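PDB 3GRZ: ribosomal protein L11 methyltransferase from Lactobacillus delbrueckii subsp. bulgaricus ATCC BAA-365, which probably trimethylates lysine side chains of ribosomal protein L11 with S-adenosyl-L-methionine as methyl donor, this chain being its C-terminal S-adenosyl-L-methionine-binding fragment. Local coordinates for residues T97-N102 against I111-T116; A65-G70 against T116-D121; L74-H79 against A104-Y109; E55-K60 against F126-A131. All coordinates share one frame; numbering follows the deposited sequence. Where two conformers were deposited one is given.

In the fold
From the N terminus, the chain first passes 55-60, 65-70 and 74-79, the opening halves of contacts 4, 2 and 3, and then 97-102, where contact 1 begins. Residues 104-109 close contact 3, 111-116 close contact 1, 116-121 close contact 2 and 126-131 close contact 4. Contacts 1 and 3 cross, and both use helix 93-105; the pair nests inside contact 2, which lies within contact 4. Contacts 1 and 2 share Thr-116, while contacts 2 and 4 meet along neighbouring strands 63-67 and 126-132. Contacts 1, 2 and 4 tie helix 93-105, the loop after strand 112-115 and helix 44-57 to the central sheet; contact 3 joins helix 73-80 to the end of helix 93-105.

Contact 1: T97-N102 against I111-T116; sequences TAAEEN and IALQKT
Helix residues Ala-99 and Glu-100 lie over Leu-113 of strand 112-115, the backbones standing well apart, with the nearest alpha carbons, Glu-100 CA and Ile-111 CA, at 7.8 Å. This is the second half of a beta-alpha-beta crossover: strand 85-90 leads into helix 93-105, and the chain then returns as strand 112-115, an outermost strand of the Rossmann-like methyltransferase sheet. Leu-113 bridges the space between helix and strand. With CG anti to its carbonyl carbon (chi1 -57°) and beside the backbone N, its isobutyl group rises from the sheet and ends in a fork against the helix. One prong, CD2, meets the methyl of Ala-99, with Leu-113 CD2 3.8 Å from Ala-99 CB. The other prong reaches the neighbouring residue at the root of its side chain, not at its charged end. Beyond CB the Glu-100 chain is extended, CG anti to the backbone N (chi1 -172°), and carries the carboxylate away from the leucine; only the CB methylene packs on it. No hydrogen bond crosses the contact. Farther along the same helix Asn-102 bonds to the backbone of Asp-34 and Ser-71, and Leu-113 also packs on Met-96 and on Ala-88 of the adjacent strand. On the Glu-100 side, Leu-113 CD1 lies 3.8 Å from Glu-100 CB and 4.1 Å from Glu-100 N.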
loop_
_atom_site.group_PDB
_atom_site.type_symbol
_atom_site.label_atom_id
_atom_site.label_comp_id
_atom_site.label_asym_id
_atom_site.label_seq_id
_atom_site.Cartn_x
_atom_site.Cartn_y
_atom_site.Cartn_z
ATOM N N THR B 97 11.133 10.491 24.326
ATOM C CA THR B 97 9.937 11.043 24.986
ATOM C C THR B 97 8.699 10.990 24.089
ATOM O O THR B 97 7.640 10.514 24.514
ATOM C CB THR B 97 10.184 12.508 25.459
ATOM O OG1 THR B 97 11.286 12.526 26.367
ATOM C CG2 THR B 97 8.954 13.102 26.164
ATOM N N ALA B 98 8.827 11.480 22.853
ATOM C CA ALA B 98 7.691 11.518 21.942
ATOM C C ALA B 98 7.163 10.105 21.643
ATOM O O ALA B 98 5.968 9.875 21.741
ATOM C CB ALA B 98 8.052 12.261 20.655
ATOM N N ALA B 99 8.062 9.169 21.328
ATOM C CA ALA B 99 7.671 7.782 21.010
ATOM C C ALA B 99 6.932 7.111 22.159
ATOM O O ALA B 99 5.875 6.518 21.941
ATOM C CB ALA B 99 8.877 6.948 20.587
ATOM N N GLU B 100 7.458 7.241 23.380
ATOM C CA GLU B 100 6.797 6.685 24.567
ATOM C C GLU B 100 5.431 7.307 24.836
ATOM O O GLU B 100 4.447 6.581 25.061
ATOM C CB GLU B 100 7.672 6.806 25.816
ATOM C CG GLU B 100 7.079 6.057 27.017
ATOM C CD GLU B 100 7.938 6.112 28.274
ATOM O OE1 GLU B 100 8.868 6.942 28.365
ATOM O OE2 GLU B 100 7.667 5.312 29.187
ATOM N N GLU B 101 5.370 8.638 24.795
ATOM C CA GLU B 101 4.132 9.358 25.080
ATOM C C GLU B 101 3.071 9.156 23.995
ATOM O O GLU B 101 1.894 8.954 24.315
ATOM C CB GLU B 101 4.406 10.855 25.344
ATOM C CG GLU B 101 5.282 11.093 26.601
ATOM C CD GLU B 101 5.236 12.526 27.170
ATOM O OE1 GLU B 101 4.384 13.345 26.746
ATOM O OE2 GLU B 101 6.064 12.823 28.066
ATOM N N ASN B 102 3.480 9.203 22.721
ATOM C CA ASN B 102 2.567 8.882 21.614
ATOM C C ASN B 102 2.088 7.429 21.679
ATOM O O ASN B 102 0.898 7.170 21.470
ATOM C CB ASN B 102 3.169 9.210 20.242
ATOM C CG ASN B 102 3.245 10.716 19.961
ATOM O OD1 ASN B 102 2.394 11.489 20.395
ATOM N ND2 ASN B 102 4.265 11.126 19.214
ATOM N N ILE B 111 6.220 -1.109 23.538
ATOM C CA ILE B 111 7.222 -0.851 22.504
ATOM C C ILE B 111 8.572 -0.602 23.181
ATOM O O ILE B 111 8.681 0.285 24.028
ATOM C CB ILE B 111 6.840 0.327 21.575
ATOM C CG1 ILE B 111 5.677 -0.086 20.660
ATOM C CG2 ILE B 111 8.057 0.758 20.733
ATOM C CD1 ILE B 111 5.057 1.039 19.827
ATOM N N ALA B 112 9.585 -1.386 22.819
ATOM C CA ALA B 112 10.936 -1.192 23.358
ATOM C C ALA B 112 11.612 -0.008 22.691
ATOM O O ALA B 112 11.490 0.185 21.484
ATOM C CB ALA B 112 11.777 -2.443 23.182
ATOM N N LEU B 113 12.327 0.783 23.487
ATOM C CA LEU B 113 12.989 1.987 23.003
ATOM C C LEU B 113 14.477 1.934 23.296
ATOM O O LEU B 113 14.886 1.515 24.377
ATOM C CB LEU B 113 12.371 3.244 23.632
ATOM C CG LEU B 113 10.857 3.460 23.443
ATOM C CD1 LEU B 113 10.335 4.535 24.393
ATOM C CD2 LEU B 113 10.524 3.822 22.010
ATOM N N GLN B 114 15.289 2.337 22.327
ATOM C CA GLN B 114 16.717 2.423 22.561
ATOM C C GLN B 114 17.263 3.716 21.983
ATOM O O GLN B 114 17.033 4.036 20.812
ATOM C CB GLN B 114 17.446 1.198 22.013
ATOM C CG GLN B 114 18.937 1.119 22.377
ATOM C CD GLN B 114 19.566 -0.184 21.926
ATOM O OE1 GLN B 114 18.862 -1.137 21.601
ATOM N NE2 GLN B 114 20.890 -0.231 21.895
ATOM N N LYS B 115 17.954 4.471 22.833
ATOM C CA LYS B 115 18.611 5.689 22.422
ATOM C C LYS B 115 19.976 5.327 21.868
ATOM O O LYS B 115 20.902 4.985 22.617
ATOM C CB LYS B 115 18.727 6.665 23.591
ATOM C CG LYS B 115 19.232 8.037 23.210
ATOM C CD LYS B 115 19.507 8.857 24.463
ATOM C CE LYS B 115 19.998 10.241 24.120
ATOM N NZ LYS B 115 21.367 10.226 23.552
ATOM N N THR B 116 20.075 5.386 20.544
ATOM C CA THR B 116 21.245 4.915 19.816
ATOM C C THR B 116 21.215 5.403 18.376
ATOM O O THR B 116 20.149 5.670 17.820
ATOM C CB THR B 116 21.416 3.351 19.876
ATOM O OG1 THR B 116 22.700 3.007 19.354
ATOM C CG2 THR B 116 20.313 2.588 19.098
#

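Contact 2: A65-G70 against T116-D121; sequences ADVGTG and TSLLAD
Val-67 presents its two methyls to consecutive leucines, Leu-118 and Leu-119, and apolar contact is all that passes between the segments. Its CG1, anti to the backbone N (chi1 179°), takes the Leu-118 side: Val-67 CG1 lies 3.8 Å from Leu-118 CA and 4.0 Å from Leu-118 CD2. The backbone is thus touched as well as the methyl, although Leu-118 sets off from its alpha carbon away from the strand. The other branch meets Leu-119, whose side chain crosses that of the valine at about a right angle, with Val-67 CG2 3.9 Å from Leu-119 CD2. That same methyl also reaches back along the strand, Leu-119 CD2 lying 4.4 Å from Ala-65 CB. Shortening Val-67 to an alanine removes both methyls and would probably leave a gap against Leu-118 and Leu-119 and cost the turn most of its hold on the strand.

Strand 63-67 runs here into the glycine-rich loop of class I methyltransferases, where Gly-68 is a predicted S-adenosyl-L-methionine contact; the opposing segment makes a type II' turn from Ser-117 to Ala-120. Hydrogen bonds serve each side separately. In the glycine-rich loop Thr-69 OG1 donates to Asp-66 OD2 over 2.7 Å, 54° out of the carboxylate plane, and Gly-70 N bonds to Asp-90, another predicted cofactor residue. Within the turn Ala-120 N bonds to Ser-117 O, and Thr-116 OG1 donates to Ala-120 O (2.6 Å, tilted 31° from the carbonyl plane); Leu-119 N bonds outward to Gln-144 OE1 of helix 135-145.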
loop_
_atom_site.group_PDB
_atom_site.type_symbol
_atom_site.label_atom_id
_atom_site.label_comp_id
_atom_site.label_asym_id
_atom_site.label_seq_id
_atom_site.Cartn_x
_atom_site.Cartn_y
_atom_site.Cartn_z
ATOM N N ALA B 65 12.364 -3.560 13.803
ATOM C CA ALA B 65 13.143 -2.412 14.273
ATOM C C ALA B 65 12.747 -1.204 13.444
ATOM O O ALA B 65 12.802 -1.254 12.218
ATOM C CB ALA B 65 14.651 -2.653 14.160
ATOM N N ASP B 66 12.335 -0.135 14.125
ATOM C CA ASP B 66 12.032 1.143 13.498
ATOM C C ASP B 66 13.170 2.094 13.822
ATOM O O ASP B 66 13.313 2.547 14.962
ATOM C CB ASP B 66 10.691 1.688 14.014
ATOM C CG ASP B 66 10.338 3.071 13.438
ATOM O OD1 ASP B 66 10.897 3.468 12.384
ATOM O OD2 ASP B 66 9.488 3.767 14.049
ATOM N N VAL B 67 13.977 2.392 12.815
ATOM C CA VAL B 67 15.216 3.139 12.999
ATOM C C VAL B 67 14.967 4.608 12.700
ATOM O O VAL B 67 14.404 4.930 11.660
ATOM C CB VAL B 67 16.336 2.580 12.075
ATOM C CG1 VAL B 67 17.629 3.365 12.239
ATOM C CG2 VAL B 67 16.585 1.109 12.370
ATOM N N GLY B 68 15.387 5.496 13.605
ATOM C CA GLY B 68 15.118 6.933 13.450
ATOM C C GLY B 68 13.658 7.241 13.709
ATOM O O GLY B 68 13.028 7.988 12.965
ATOM N N THR B 69 13.125 6.660 14.779
ATOM C CA THR B 69 11.678 6.598 15.014
ATOM C C THR B 69 10.954 7.961 15.101
ATOM O O THR B 69 9.754 8.048 14.799
ATOM C CB THR B 69 11.360 5.686 16.243
ATOM O OG1 THR B 69 9.981 5.311 16.236
ATOM C CG2 THR B 69 11.672 6.391 17.565
ATOM N N GLY B 70 11.689 9.013 15.485
ATOM C CA GLY B 70 11.136 10.371 15.601
ATOM C C GLY B 70 9.995 10.416 16.590
ATOM O O GLY B 70 10.189 10.227 17.791
ATOM N N THR B 116 20.075 5.386 20.544
ATOM C CA THR B 116 21.245 4.915 19.816
ATOM C C THR B 116 21.215 5.403 18.376
ATOM O O THR B 116 20.149 5.670 17.820
ATOM C CB THR B 116 21.416 3.351 19.876
ATOM O OG1 THR B 116 22.700 3.007 19.354
ATOM C CG2 THR B 116 20.313 2.588 19.098
ATOM N N SER B 117 22.399 5.519 17.790
ATOM C CA SER B 117 22.544 5.917 16.406
ATOM C C SER B 117 22.468 4.701 15.484
ATOM O O SER B 117 23.295 3.791 15.573
ATOM C CB SER B 117 23.864 6.664 16.208
ATOM O OG SER B 117 23.960 7.157 14.890
ATOM N N LEU B 118 21.462 4.706 14.607
ATOM C CA LEU B 118 21.192 3.623 13.655
ATOM C C LEU B 118 20.987 2.303 14.374
ATOM O O LEU B 118 20.061 2.186 15.170
ATOM C CB LEU B 118 22.260 3.554 12.556
ATOM C CG LEU B 118 22.307 4.839 11.718
ATOM C CD1 LEU B 118 23.457 4.797 10.749
ATOM C CD2 LEU B 118 20.984 5.059 10.991
ATOM N N LEU B 119 21.843 1.320 14.111
ATOM C CA LEU B 119 21.744 0.041 14.806
ATOM C C LEU B 119 23.001 -0.302 15.604
ATOM O O LEU B 119 23.254 -1.484 15.874
ATOM C CB LEU B 119 21.387 -1.094 13.832
ATOM C CG LEU B 119 19.983 -1.060 13.211
ATOM C CD1 LEU B 119 19.907 -1.991 12.013
ATOM C CD2 LEU B 119 18.888 -1.376 14.228
ATOM N N ALA B 120 23.743 0.736 15.998
ATOM C CA ALA B 120 24.876 0.591 16.905
ATOM C C ALA B 120 24.383 0.045 18.235
ATOM O O ALA B 120 23.418 0.555 18.816
ATOM C CB ALA B 120 25.594 1.925 17.106
ATOM N N ASP B 121 25.012 -1.038 18.677
ATOM C CA ASP B 121 24.724 -1.603 19.984
ATOM C C ASP B 121 23.336 -2.240 20.068
ATOM O O ASP B 121 22.824 -2.485 21.169
ATOM C CB ASP B 121 24.913 -0.538 21.070
ATOM C CG ASP B 121 26.362 -0.096 21.206
ATOM O OD1 ASP B 121 27.202 -0.919 21.631
ATOM O OD2 ASP B 121 26.660 1.075 20.882
#

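Contact 3: L74-H79 against A104-Y109; sequences LAIAAH and ALNGIY
His-79 and Ile-108 are brought together by two torsions. The imidazole swings out from its helix with CG anti to the backbone N (chi1 -176°), and Ile-108, with chi1 -63°, sets CG2 anti to its own N and CG1 beside that N. The two side chains slide past each other in opposite directions. The branch methyl sits squarely over one ring face in a CH-pi contact, Ile-108 CG2 standing 3.8 Å from the centroid of the His-79 ring and only 2° off its normal. The longer arm lies over the ND1 side of the same face, Ile-108 CG1 and Ile-108 CD1 each 3.7 Å from His-79 ND1. The terminal methyl also meets the preceding turn of the helix, with Ile-108 CD1 3.9 Å from Ile-76 CG2. Ile-76 CG2 is touched from another direction by Asn-106 ND2 at 4.1 Å. A serine at His-79 would probably strip Ile-108 CG2 of the flat surface it covers and leave Asp-110 without its weak hydrogen bond to the imidazole NE2.

Asn-106 makes no polar bond across the contact: its OD1 accepts from Arg-32 N and its ND2 bonds to Asn-102 O, which probably holds the amide's rotation while ND2 lies against Ile-76. Gly-107, at positive phi, is the C' residue of a Schellman motif ending helix 93-105, and the chain emerging from it delivers Ile-108 to helix 73-80. That helix in turn rests on strand 85-90 through Ala-75 and His-79, on helix 44-57 through Leu-74 and Ala-77, and on strand 29-33 through Ile-76.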
loop_
_atom_site.group_PDB
_atom_site.type_symbol
_atom_site.label_atom_id
_atom_site.label_comp_id
_atom_site.label_asym_id
_atom_site.label_seq_id
_atom_site.Cartn_x
_atom_site.Cartn_y
_atom_site.Cartn_z
ATOM N N LEU B 74 5.675 5.082 13.017
ATOM C CA LEU B 74 5.821 3.799 12.334
ATOM C C LEU B 74 5.934 2.621 13.306
ATOM O O LEU B 74 5.379 1.552 13.044
ATOM C CB LEU B 74 6.986 3.821 11.351
ATOM C CG LEU B 74 6.982 4.874 10.232
ATOM C CD1 LEU B 74 8.226 4.732 9.369
ATOM C CD2 LEU B 74 5.712 4.815 9.375
ATOM N N ALA B 75 6.614 2.823 14.438
ATOM C CA ALA B 75 6.677 1.790 15.488
ATOM C C ALA B 75 5.275 1.490 16.011
ATOM O O ALA B 75 4.902 0.330 16.176
ATOM C CB ALA B 75 7.603 2.225 16.634
ATOM N N ILE B 76 4.494 2.541 16.237
ATOM C CA ILE B 76 3.114 2.398 16.720
ATOM C C ILE B 76 2.219 1.673 15.695
ATOM O O ILE B 76 1.462 0.779 16.042
ATOM C CB ILE B 76 2.518 3.783 17.093
ATOM C CG1 ILE B 76 3.220 4.323 18.351
ATOM C CG2 ILE B 76 0.986 3.716 17.317
ATOM C CD1 ILE B 76 3.105 5.855 18.501
ATOM N N ALA B 77 2.317 2.079 14.439
ATOM C CA ALA B 77 1.558 1.457 13.371
ATOM C C ALA B 77 1.922 -0.011 13.190
ATOM O O ALA B 77 1.042 -0.845 13.018
ATOM C CB ALA B 77 1.792 2.198 12.102
ATOM N N ALA B 78 3.215 -0.321 13.252
ATOM C CA ALA B 78 3.667 -1.706 13.174
ATOM C C ALA B 78 3.067 -2.539 14.299
ATOM O O ALA B 78 2.608 -3.658 14.055
ATOM C CB ALA B 78 5.201 -1.780 13.199
ATOM N N HIS B 79 3.046 -1.983 15.520
ATOM C CA HIS B 79 2.485 -2.684 16.692
ATOM C C HIS B 79 1.007 -2.989 16.466
ATOM O O HIS B 79 0.551 -4.113 16.694
ATOM C CB HIS B 79 2.690 -1.861 17.977
ATOM C CG HIS B 79 2.237 -2.552 19.224
ATOM N ND1 HIS B 79 0.920 -2.562 19.638
ATOM C CD2 HIS B 79 2.929 -3.250 20.154
ATOM C CE1 HIS B 79 0.819 -3.247 20.762
ATOM N NE2 HIS B 79 2.023 -3.673 21.098
ATOM N N ALA B 104 1.684 5.622 24.407
ATOM C CA ALA B 104 0.776 5.644 25.552
ATOM C C ALA B 104 -0.579 6.257 25.204
ATOM O O ALA B 104 -1.611 5.759 25.656
ATOM C CB ALA B 104 1.418 6.394 26.721
ATOM N N LEU B 105 -0.580 7.320 24.393
ATOM C CA LEU B 105 -1.841 7.907 23.887
ATOM C C LEU B 105 -2.666 6.905 23.102
ATOM O O LEU B 105 -3.888 7.050 22.969
ATOM C CB LEU B 105 -1.585 9.127 22.993
ATOM C CG LEU B 105 -1.135 10.443 23.634
ATOM C CD1 LEU B 105 -0.684 11.394 22.532
ATOM C CD2 LEU B 105 -2.238 11.070 24.540
ATOM N N ASN B 106 -1.997 5.887 22.562
ATOM C CA ASN B 106 -2.698 4.865 21.808
ATOM C C ASN B 106 -2.859 3.567 22.590
ATOM O O ASN B 106 -3.222 2.542 22.023
ATOM C CB ASN B 106 -2.004 4.659 20.457
ATOM C CG ASN B 106 -2.138 5.878 19.560
ATOM O OD1 ASN B 106 -3.213 6.153 19.032
ATOM N ND2 ASN B 106 -1.058 6.636 19.420
ATOM N N GLY B 107 -2.579 3.632 23.894
ATOM C CA GLY B 107 -2.754 2.507 24.810
ATOM C C GLY B 107 -1.706 1.423 24.656
ATOM O O GLY B 107 -1.972 0.263 24.955
ATOM N N ILE B 108 -0.516 1.806 24.199
ATOM C CA ILE B 108 0.576 0.868 23.943
ATOM C C ILE B 108 1.710 1.179 24.894
ATOM O O ILE B 108 2.207 2.307 24.906
ATOM C CB ILE B 108 1.099 0.961 22.465
ATOM C CG1 ILE B 108 0.002 0.573 21.464
ATOM C CG2 ILE B 108 2.330 0.069 22.249
ATOM C CD1 ILE B 108 0.306 1.022 20.010
ATOM N N TYR B 109 2.127 0.173 25.666
ATOM C CA TYR B 109 3.123 0.357 26.733
ATOM C C TYR B 109 4.322 -0.572 26.578
ATOM O O TYR B 109 5.299 -0.452 27.316
ATOM C CB TYR B 109 2.465 0.233 28.122
ATOM C CG TYR B 109 1.376 1.271 28.316
ATOM C CD1 TYR B 109 1.697 2.578 28.710
ATOM C CD2 TYR B 109 0.040 0.974 28.050
ATOM C CE1 TYR B 109 0.717 3.541 28.854
ATOM C CE2 TYR B 109 -0.958 1.947 28.197
ATOM C CZ TYR B 109 -0.603 3.224 28.593
ATOM O OH TYR B 109 -1.565 4.200 28.739
#

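Contact 4: E55-K60 against F126-A131; sequences ERAMVK and FDLIVA
Leu-128 points from strand 126-132 at the end of helix 44-57, its CB bond directed toward Ala-57 and Met-58. From CB the chain continues with CG anti to the backbone N (chi1 -176°), and at CG it divides, chi2 of 73° setting the two methyls toward different partners. The first methyl reaches the helix, with Leu-128 CD1 4.0 Å from Ala-57 CB. The second takes the looser contact, Leu-128 CD2 lying 4.5 Å from Met-58 CE. Met-58 is just past the helix, at the centre of an inverse gamma turn in which Val-59 N bonds to Ala-57 O over 2.8 Å; its side chain folds back at its last two torsions, which curls CE round toward the leucine. Leu-128 is also covered by Val-64 of strand 63-67 and Ile-156 of strand 153-161, and Met-58 touches Phe-25 of the second subunit. The contact thus seats the helix end on the core of the sheet, close to the dimer interface. No hydrogen bond or salt bridge joins the segments; even Lys-60 NZ and Asp-127 OD2 remain 6.4 Å apart, and Asp-127 bonds instead to Asn-150. Cohesion here rests on buried methyl surfaces, which fix no precise direction.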
loop_
_atom_site.group_PDB
_atom_site.type_symbol
_atom_site.label_atom_id
_atom_site.label_comp_id
_atom_site.label_asym_id
_atom_site.label_seq_id
_atom_site.Cartn_x
_atom_site.Cartn_y
_atom_site.Cartn_z
ATOM N N GLU B 55 2.172 -2.352 5.484
ATOM C CA GLU B 55 0.909 -3.023 5.170
ATOM C C GLU B 55 1.144 -4.211 4.218
ATOM O O GLU B 55 0.543 -5.269 4.380
ATOM C CB GLU B 55 -0.085 -2.009 4.570
ATOM C CG GLU B 55 -1.365 -2.594 3.954
ATOM C CD GLU B 55 -2.391 -3.036 4.989
ATOM O OE1 GLU B 55 -2.297 -2.603 6.158
ATOM O OE2 GLU B 55 -3.300 -3.822 4.635
ATOM N N ARG B 56 2.055 -4.029 3.264
ATOM C CA ARG B 56 2.407 -5.070 2.316
ATOM C C ARG B 56 3.162 -6.197 3.005
ATOM O O ARG B 56 2.862 -7.373 2.777
ATOM C CB ARG B 56 3.221 -4.469 1.168
ATOM C CG ARG B 56 3.788 -5.456 0.165
ATOM C CD ARG B 56 4.695 -4.724 -0.818
ATOM N NE ARG B 56 5.423 -5.626 -1.696
ATOM C CZ ARG B 56 6.575 -6.217 -1.384
ATOM N NH1 ARG B 56 7.163 -7.034 -2.248
ATOM N NH2 ARG B 56 7.131 -6.008 -0.206
ATOM N N ALA B 57 4.131 -5.836 3.850
ATOM C CA ALA B 57 5.026 -6.820 4.468
ATOM C C ALA B 57 4.378 -7.634 5.589
ATOM O O ALA B 57 4.743 -8.785 5.793
ATOM C CB ALA B 57 6.317 -6.151 4.978
ATOM N N MET B 58 3.421 -7.050 6.316
ATOM C CA MET B 58 2.921 -7.690 7.540
ATOM C C MET B 58 1.840 -8.720 7.259
ATOM O O MET B 58 0.690 -8.540 7.644
ATOM C CB MET B 58 2.466 -6.650 8.601
ATOM C CG MET B 58 2.438 -7.183 10.062
ATOM S SD MET B 58 4.039 -7.336 10.929
ATOM C CE MET B 58 4.355 -5.599 11.294
ATOM N N VAL B 59 2.227 -9.818 6.611
ATOM C CA VAL B 59 1.310 -10.944 6.341
ATOM C C VAL B 59 1.211 -11.927 7.513
ATOM O O VAL B 59 0.271 -12.731 7.584
ATOM C CB VAL B 59 1.715 -11.719 5.045
ATOM C CG1 VAL B 59 1.653 -10.788 3.831
ATOM C CG2 VAL B 59 3.138 -12.340 5.202
ATOM N N LYS B 60 2.184 -11.848 8.424
ATOM C CA LYS B 60 2.194 -12.602 9.679
ATOM C C LYS B 60 2.925 -11.702 10.702
ATOM O O LYS B 60 3.561 -10.726 10.284
ATOM C CB LYS B 60 2.924 -13.938 9.484
ATOM C CG LYS B 60 4.418 -13.794 9.214
ATOM C CD LYS B 60 5.089 -15.151 9.005
ATOM C CE LYS B 60 6.577 -14.983 8.837
ATOM N NZ LYS B 60 7.258 -16.295 8.631
ATOM N N PHE B 126 16.146 -8.927 13.174
ATOM C CA PHE B 126 14.729 -8.629 12.974
ATOM C C PHE B 126 14.228 -9.179 11.647
ATOM O O PHE B 126 15.010 -9.363 10.714
ATOM C CB PHE B 126 14.510 -7.102 13.043
ATOM C CG PHE B 126 15.083 -6.461 14.293
ATOM C CD1 PHE B 126 14.332 -6.410 15.470
ATOM C CD2 PHE B 126 16.387 -5.957 14.304
ATOM C CE1 PHE B 126 14.862 -5.846 16.635
ATOM C CE2 PHE B 126 16.934 -5.402 15.466
ATOM C CZ PHE B 126 16.171 -5.335 16.626
ATOM N N ASP B 127 12.924 -9.437 11.570
ATOM C CA ASP B 127 12.268 -9.810 10.301
ATOM C C ASP B 127 12.034 -8.600 9.410
ATOM O O ASP B 127 11.924 -8.732 8.198
ATOM C CB ASP B 127 10.907 -10.423 10.577
ATOM C CG ASP B 127 10.997 -11.713 11.360
ATOM O OD1 ASP B 127 11.883 -12.538 11.058
ATOM O OD2 ASP B 127 10.171 -11.908 12.266
ATOM N N LEU B 128 11.898 -7.431 10.033
ATOM C CA LEU B 128 11.538 -6.210 9.326
ATOM C C LEU B 128 12.270 -5.001 9.915
ATOM O O LEU B 128 12.144 -4.698 11.100
ATOM C CB LEU B 128 10.018 -6.019 9.334
ATOM C CG LEU B 128 9.457 -4.832 8.544
ATOM C CD1 LEU B 128 9.545 -5.125 7.060
ATOM C CD2 LEU B 128 8.013 -4.570 8.948
ATOM N N ILE B 129 13.069 -4.336 9.091
ATOM C CA ILE B 129 13.731 -3.116 9.514
ATOM C C ILE B 129 13.112 -1.963 8.720
ATOM O O ILE B 129 13.044 -2.021 7.498
ATOM C CB ILE B 129 15.277 -3.195 9.338
ATOM C CG1 ILE B 129 15.845 -4.314 10.228
ATOM C CG2 ILE B 129 15.922 -1.837 9.655
ATOM C CD1 ILE B 129 17.350 -4.539 10.113
ATOM N N VAL B 130 12.617 -0.945 9.426
ATOM C CA VAL B 130 11.920 0.176 8.796
ATOM C C VAL B 130 12.687 1.447 9.129
ATOM O O VAL B 130 13.128 1.624 10.273
ATOM C CB VAL B 130 10.440 0.312 9.298
ATOM C CG1 VAL B 130 9.726 1.422 8.567
ATOM C CG2 VAL B 130 9.671 -0.990 9.121
ATOM N N ALA B 131 12.863 2.323 8.138
ATOM C CA ALA B 131 13.598 3.577 8.345
ATOM C C ALA B 131 13.093 4.670 7.418
ATOM O O ALA B 131 13.283 4.585 6.208
ATOM C CB ALA B 131 15.099 3.358 8.137
#